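PDB 4IZX: ricin B-like lectin from Macrolepiota procera, which binds carbohydrates through a beta-trefoil lectin fold, with lactose held at a galactose-binding site. Local coordinates for residues 65-77 with 118-130. Residues are numbered along the deposited sequence; the frame is centred on the assembly and turned at random.
Sequences GIEGTPADGTRLV and PGTPVQLWWTWEG
The carboxylate of Asp-72 lies flat over the indole of Trp-125. Along the side chain, CB sits 3.6 Å from the centroid of the Trp-125 six-membered ring and 6° off the normal, a CH-pi contact. CG follows over the centre of the indole, and OD2 overlies CE2 and CZ2. OD1 then accepts the backbone N-H of Trp-126 nearly along the C-O axis, Trp-126 N to Asp-72 OD1 being 2.8 Å. A chi1 of -71° sets CG beside the backbone N, and carboxylate and indole planes end 5° apart.

Gly-73, in the type II turn from Ala-71 to Thr-74, donates its N-H to Leu-124 O, 2.8 Å from Gly-73 N. Leu-124 N returns a bond to Thr-74 O, again 2.8 Å, in the carbonyl plane, and Leu-76 N reaches Val-122 O at 3.1 Å; these two flank a single antiparallel bridge between Arg-75 and Gln-123. A water donates to Gly-73 O and Gln-123 OE1, while Gln-123 NE2 binds Asp-109 of strand 106-110.

On the apolar side, Leu-124 CD1 meets Pro-70 CB (3.9 Å), Thr-74 CB and Ile-66 CG2, and its CD2 faces Leu-76 CD1 (4.0 Å). The loop joining strands 63-66 and 76-79, with the start of the second strand, docks on strand 120-126 within the beta-trefoil. The OD1 bond and the indole stack would both restrain carboxylate rotation, and the Trp-126 N-H would probably favour ionisation.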
loop_
_atom_site.group_PDB
_atom_site.type_symbol
_atom_site.label_atom_id
_atom_site.label_comp_id
_atom_site.label_asym_id
_atom_site.label_seq_id
_atom_site.Cartn_x
_atom_site.Cartn_y
_atom_site.Cartn_z
ATOM N N GLY A 65 1.834 2.085 7.713
ATOM C CA GLY A 65 2.849 1.333 8.433
ATOM C C GLY A 65 2.361 -0.078 8.736
ATOM O O GLY A 65 1.477 -0.611 8.066
ATOM N N ILE A 66 3.031 -0.715 9.694
ATOM C CA ILE A 66 2.750 -2.125 10.001
ATOM C C ILE A 66 2.521 -2.419 11.453
ATOM O O ILE A 66 2.973 -1.678 12.329
ATOM C CB ILE A 66 3.871 -3.050 9.492
ATOM C CG1 ILE A 66 5.273 -2.731 10.050
ATOM C CG2 ILE A 66 3.895 -2.960 7.982
ATOM C CD1 ILE A 66 6.285 -3.766 9.626
ATOM N N GLU A 67 1.844 -3.564 11.702
ATOM C CA GLU A 67 1.495 -3.999 13.020
ATOM C C GLU A 67 2.452 -5.102 13.487
ATOM O O GLU A 67 2.266 -6.302 13.167
ATOM C CB GLU A 67 0.023 -4.456 13.087
ATOM C CG GLU A 67 -0.419 -4.971 14.471
ATOM C CD GLU A 67 -1.846 -5.504 14.388
ATOM O OE1 GLU A 67 -2.750 -5.014 15.114
ATOM O OE2 GLU A 67 -2.069 -6.407 13.547
ATOM N N GLY A 68 3.529 -4.696 14.143
ATOM C CA GLY A 68 4.495 -5.653 14.646
ATOM C C GLY A 68 5.633 -5.875 13.648
ATOM O O GLY A 68 5.775 -5.183 12.659
ATOM N N THR A 69 6.476 -6.835 13.983
ATOM C CA THR A 69 7.661 -7.078 13.204
ATOM C C THR A 69 7.306 -7.771 11.897
ATOM O O THR A 69 6.331 -8.501 11.810
ATOM C CB THR A 69 8.726 -7.855 13.984
ATOM O OG1 THR A 69 9.931 -7.810 13.266
ATOM C CG2 THR A 69 8.375 -9.266 14.230
ATOM N N PRO A 70 8.047 -7.491 10.805
ATOM C CA PRO A 70 7.636 -8.078 9.541
ATOM C C PRO A 70 7.615 -9.587 9.535
ATOM O O PRO A 70 8.560 -10.248 10.012
ATOM C CB PRO A 70 8.672 -7.554 8.561
ATOM C CG PRO A 70 9.098 -6.263 9.122
ATOM C CD PRO A 70 9.100 -6.496 10.602
ATOM N N ALA A 71 6.548 -10.146 9.006
ATOM C CA ALA A 71 6.321 -11.557 8.940
ATOM C C ALA A 71 5.222 -11.793 7.893
ATOM O O ALA A 71 4.474 -10.894 7.545
ATOM C CB ALA A 71 5.880 -12.119 10.284
ATOM N N ASP A 72 5.112 -13.025 7.428
ATOM C CA ASP A 72 3.984 -13.398 6.631
ATOM C C ASP A 72 2.708 -13.196 7.417
ATOM O O ASP A 72 2.534 -13.759 8.495
ATOM C CB ASP A 72 4.093 -14.857 6.175
ATOM C CG ASP A 72 5.149 -15.099 5.136
ATOM O OD1 ASP A 72 5.573 -14.198 4.409
ATOM O OD2 ASP A 72 5.518 -16.308 5.006
ATOM N N GLY A 73 1.839 -12.336 6.898
ATOM C CA GLY A 73 0.606 -12.022 7.553
ATOM C C GLY A 73 0.557 -10.818 8.444
ATOM O O GLY A 73 -0.496 -10.448 8.897
ATOM N N THR A 74 1.661 -10.120 8.621
ATOM C CA THR A 74 1.663 -8.867 9.384
ATOM C C THR A 74 0.670 -7.912 8.756
ATOM O O THR A 74 0.681 -7.687 7.547
ATOM C CB THR A 74 3.057 -8.218 9.352
ATOM O OG1 THR A 74 3.966 -9.065 9.992
ATOM C CG2 THR A 74 3.103 -6.867 10.017
ATOM N N ARG A 75 -0.197 -7.330 9.580
ATOM C CA ARG A 75 -1.208 -6.389 9.097
ATOM C C ARG A 75 -0.619 -5.008 8.814
ATOM O O ARG A 75 0.201 -4.516 9.590
ATOM C CB ARG A 75 -2.321 -6.222 10.142
ATOM C CG ARG A 75 -3.192 -7.444 10.391
ATOM C CD ARG A 75 -4.551 -7.036 10.986
ATOM N NE ARG A 75 -4.410 -6.116 12.110
ATOM C CZ ARG A 75 -5.205 -5.072 12.325
ATOM N NH1 ARG A 75 -6.202 -4.813 11.490
ATOM N NH2 ARG A 75 -5.005 -4.288 13.375
ATOM N N LEU A 76 -1.048 -4.368 7.727
ATOM C CA LEU A 76 -0.784 -2.940 7.568
ATOM C C LEU A 76 -1.803 -2.160 8.392
ATOM O O LEU A 76 -2.999 -2.480 8.440
ATOM C CB LEU A 76 -0.857 -2.532 6.105
ATOM C CG LEU A 76 0.455 -2.659 5.350
ATOM C CD1 LEU A 76 0.862 -4.090 5.137
ATOM C CD2 LEU A 76 0.431 -1.833 4.092
ATOM N N VAL A 77 -1.315 -1.110 9.036
ATOM C CA VAL A 77 -2.108 -0.213 9.864
ATOM C C VAL A 77 -1.591 1.219 9.704
ATOM O O VAL A 77 -0.437 1.458 9.362
ATOM C CB VAL A 77 -2.059 -0.617 11.354
ATOM C CG1 VAL A 77 -2.773 -1.941 11.608
ATOM C CG2 VAL A 77 -0.640 -0.604 11.902
ATOM N N PRO A 118 -14.795 -6.051 -0.387
ATOM C CA PRO A 118 -14.477 -4.816 0.326
ATOM C C PRO A 118 -14.170 -5.110 1.791
ATOM O O PRO A 118 -14.932 -5.816 2.444
ATOM C CB PRO A 118 -15.744 -3.968 0.141
ATOM C CG PRO A 118 -16.329 -4.477 -1.147
ATOM C CD PRO A 118 -16.090 -5.960 -1.093
ATOM N N GLY A 119 -13.054 -4.569 2.291
ATOM C CA GLY A 119 -12.625 -4.855 3.646
ATOM C C GLY A 119 -11.535 -5.905 3.771
ATOM O O GLY A 119 -11.023 -6.128 4.863
ATOM N N THR A 120 -11.140 -6.511 2.670
ATOM C CA THR A 120 -10.055 -7.490 2.704
ATOM C C THR A 120 -8.761 -6.843 3.237
ATOM O O THR A 120 -8.317 -5.832 2.709
ATOM C CB THR A 120 -9.822 -8.053 1.286
ATOM O OG1 THR A 120 -10.975 -8.773 0.894
ATOM C CG2 THR A 120 -8.614 -8.937 1.194
ATOM N N PRO A 121 -8.131 -7.421 4.253
ATOM C CA PRO A 121 -6.942 -6.750 4.809
ATOM C C PRO A 121 -5.766 -6.756 3.837
ATOM O O PRO A 121 -5.556 -7.709 3.071
ATOM C CB PRO A 121 -6.612 -7.618 6.022
ATOM C CG PRO A 121 -7.912 -8.208 6.440
ATOM C CD PRO A 121 -8.666 -8.461 5.157
ATOM N N VAL A 122 -4.998 -5.677 3.876
ATOM C CA VAL A 122 -3.700 -5.625 3.242
ATOM C C VAL A 122 -2.647 -6.023 4.293
ATOM O O VAL A 122 -2.683 -5.536 5.429
ATOM C CB VAL A 122 -3.384 -4.228 2.677
ATOM C CG1 VAL A 122 -2.026 -4.207 1.974
ATOM C CG2 VAL A 122 -4.489 -3.765 1.746
ATOM N N GLN A 123 -1.747 -6.928 3.905
ATOM C CA GLN A 123 -0.788 -7.553 4.769
ATOM C C GLN A 123 0.606 -7.522 4.143
ATOM O O GLN A 123 0.756 -7.169 2.965
ATOM C CB GLN A 123 -1.200 -8.972 5.134
ATOM C CG GLN A 123 -1.100 -9.889 3.938
ATOM C CD GLN A 123 -1.660 -11.283 4.135
ATOM O OE1 GLN A 123 -1.951 -11.703 5.265
ATOM N NE2 GLN A 123 -1.750 -12.038 3.041
ATOM N N LEU A 124 1.611 -7.942 4.894
ATOM C CA LEU A 124 2.895 -8.325 4.346
ATOM C C LEU A 124 2.913 -9.801 3.999
ATOM O O LEU A 124 2.308 -10.620 4.687
ATOM C CB LEU A 124 4.049 -8.079 5.314
ATOM C CG LEU A 124 4.241 -6.619 5.728
ATOM C CD1 LEU A 124 5.391 -6.533 6.725
ATOM C CD2 LEU A 124 4.450 -5.712 4.546
ATOM N N TRP A 125 3.666 -10.149 2.971
ATOM C CA TRP A 125 3.976 -11.542 2.683
ATOM C C TRP A 125 5.288 -11.587 1.934
ATOM O O TRP A 125 5.644 -10.642 1.193
ATOM C CB TRP A 125 2.871 -12.207 1.858
ATOM C CG TRP A 125 2.861 -13.720 1.954
ATOM C CD1 TRP A 125 3.578 -14.612 1.210
ATOM C CD2 TRP A 125 2.146 -14.481 2.927
ATOM N NE1 TRP A 125 3.363 -15.878 1.675
ATOM C CE2 TRP A 125 2.509 -15.831 2.740
ATOM C CE3 TRP A 125 1.236 -14.150 3.927
ATOM C CZ2 TRP A 125 1.968 -16.855 3.498
ATOM C CZ3 TRP A 125 0.692 -15.186 4.693
ATOM C CH2 TRP A 125 1.072 -16.521 4.477
ATOM N N TRP A 126 6.019 -12.694 2.073
ATOM C CA TRP A 126 7.188 -12.961 1.279
ATOM C C TRP A 126 6.913 -12.739 -0.206
ATOM O O TRP A 126 5.873 -13.143 -0.706
ATOM C CB TRP A 126 7.573 -14.456 1.482
ATOM C CG TRP A 126 8.891 -14.840 0.973
ATOM C CD1 TRP A 126 9.206 -15.410 -0.218
ATOM C CD2 TRP A 126 10.066 -14.802 1.735
ATOM N NE1 TRP A 126 10.562 -15.693 -0.256
ATOM C CE2 TRP A 126 11.114 -15.266 0.927
ATOM C CE3 TRP A 126 10.340 -14.364 3.020
ATOM C CZ2 TRP A 126 12.411 -15.386 1.406
ATOM C CZ3 TRP A 126 11.628 -14.419 3.469
ATOM C CH2 TRP A 126 12.652 -14.912 2.664
ATOM N N THR A 127 7.854 -12.140 -0.896
ATOM C CA THR A 127 7.648 -11.766 -2.261
ATOM C C THR A 127 7.646 -12.976 -3.215
ATOM O O THR A 127 8.525 -13.838 -3.147
ATOM C CB THR A 127 8.672 -10.715 -2.697
ATOM O OG1 THR A 127 8.268 -10.100 -3.910
ATOM C CG2 THR A 127 10.066 -11.247 -2.870
ATOM N N TRP A 128 6.663 -13.002 -4.111
ATOM C CA TRP A 128 6.605 -14.003 -5.175
ATOM C C TRP A 128 5.719 -13.455 -6.263
ATOM O O TRP A 128 5.183 -12.335 -6.165
ATOM C CB TRP A 128 6.140 -15.366 -4.666
ATOM C CG TRP A 128 4.719 -15.426 -4.173
ATOM C CD1 TRP A 128 4.229 -14.878 -3.051
ATOM C CD2 TRP A 128 3.636 -16.096 -4.805
ATOM N NE1 TRP A 128 2.897 -15.164 -2.928
ATOM C CE2 TRP A 128 2.509 -15.903 -4.006
ATOM C CE3 TRP A 128 3.502 -16.838 -6.004
ATOM C CZ2 TRP A 128 1.259 -16.420 -4.347
ATOM C CZ3 TRP A 128 2.251 -17.330 -6.331
ATOM C CH2 TRP A 128 1.155 -17.134 -5.503
ATOM N N GLU A 129 5.526 -14.208 -7.344
ATOM C CA GLU A 129 4.920 -13.664 -8.529
ATOM C C GLU A 129 3.429 -13.349 -8.418
ATOM O O GLU A 129 2.904 -12.688 -9.287
ATOM C CB GLU A 129 5.192 -14.585 -9.729
ATOM C CG GLU A 129 4.584 -15.918 -9.698
ATOM C CD GLU A 129 5.336 -16.889 -10.605
ATOM O OE1 GLU A 129 4.647 -17.409 -11.523
ATOM O OE2 GLU A 129 6.584 -17.189 -10.378
ATOM N N GLY A 130 2.766 -13.822 -7.361
ATOM C CA GLY A 130 1.330 -13.612 -7.175
ATOM C C GLY A 130 0.937 -12.166 -7.471
ATOM O O GLY A 130 1.457 -11.240 -6.894
HETATM O O HOH W 1 -2.968 -10.546 7.661
#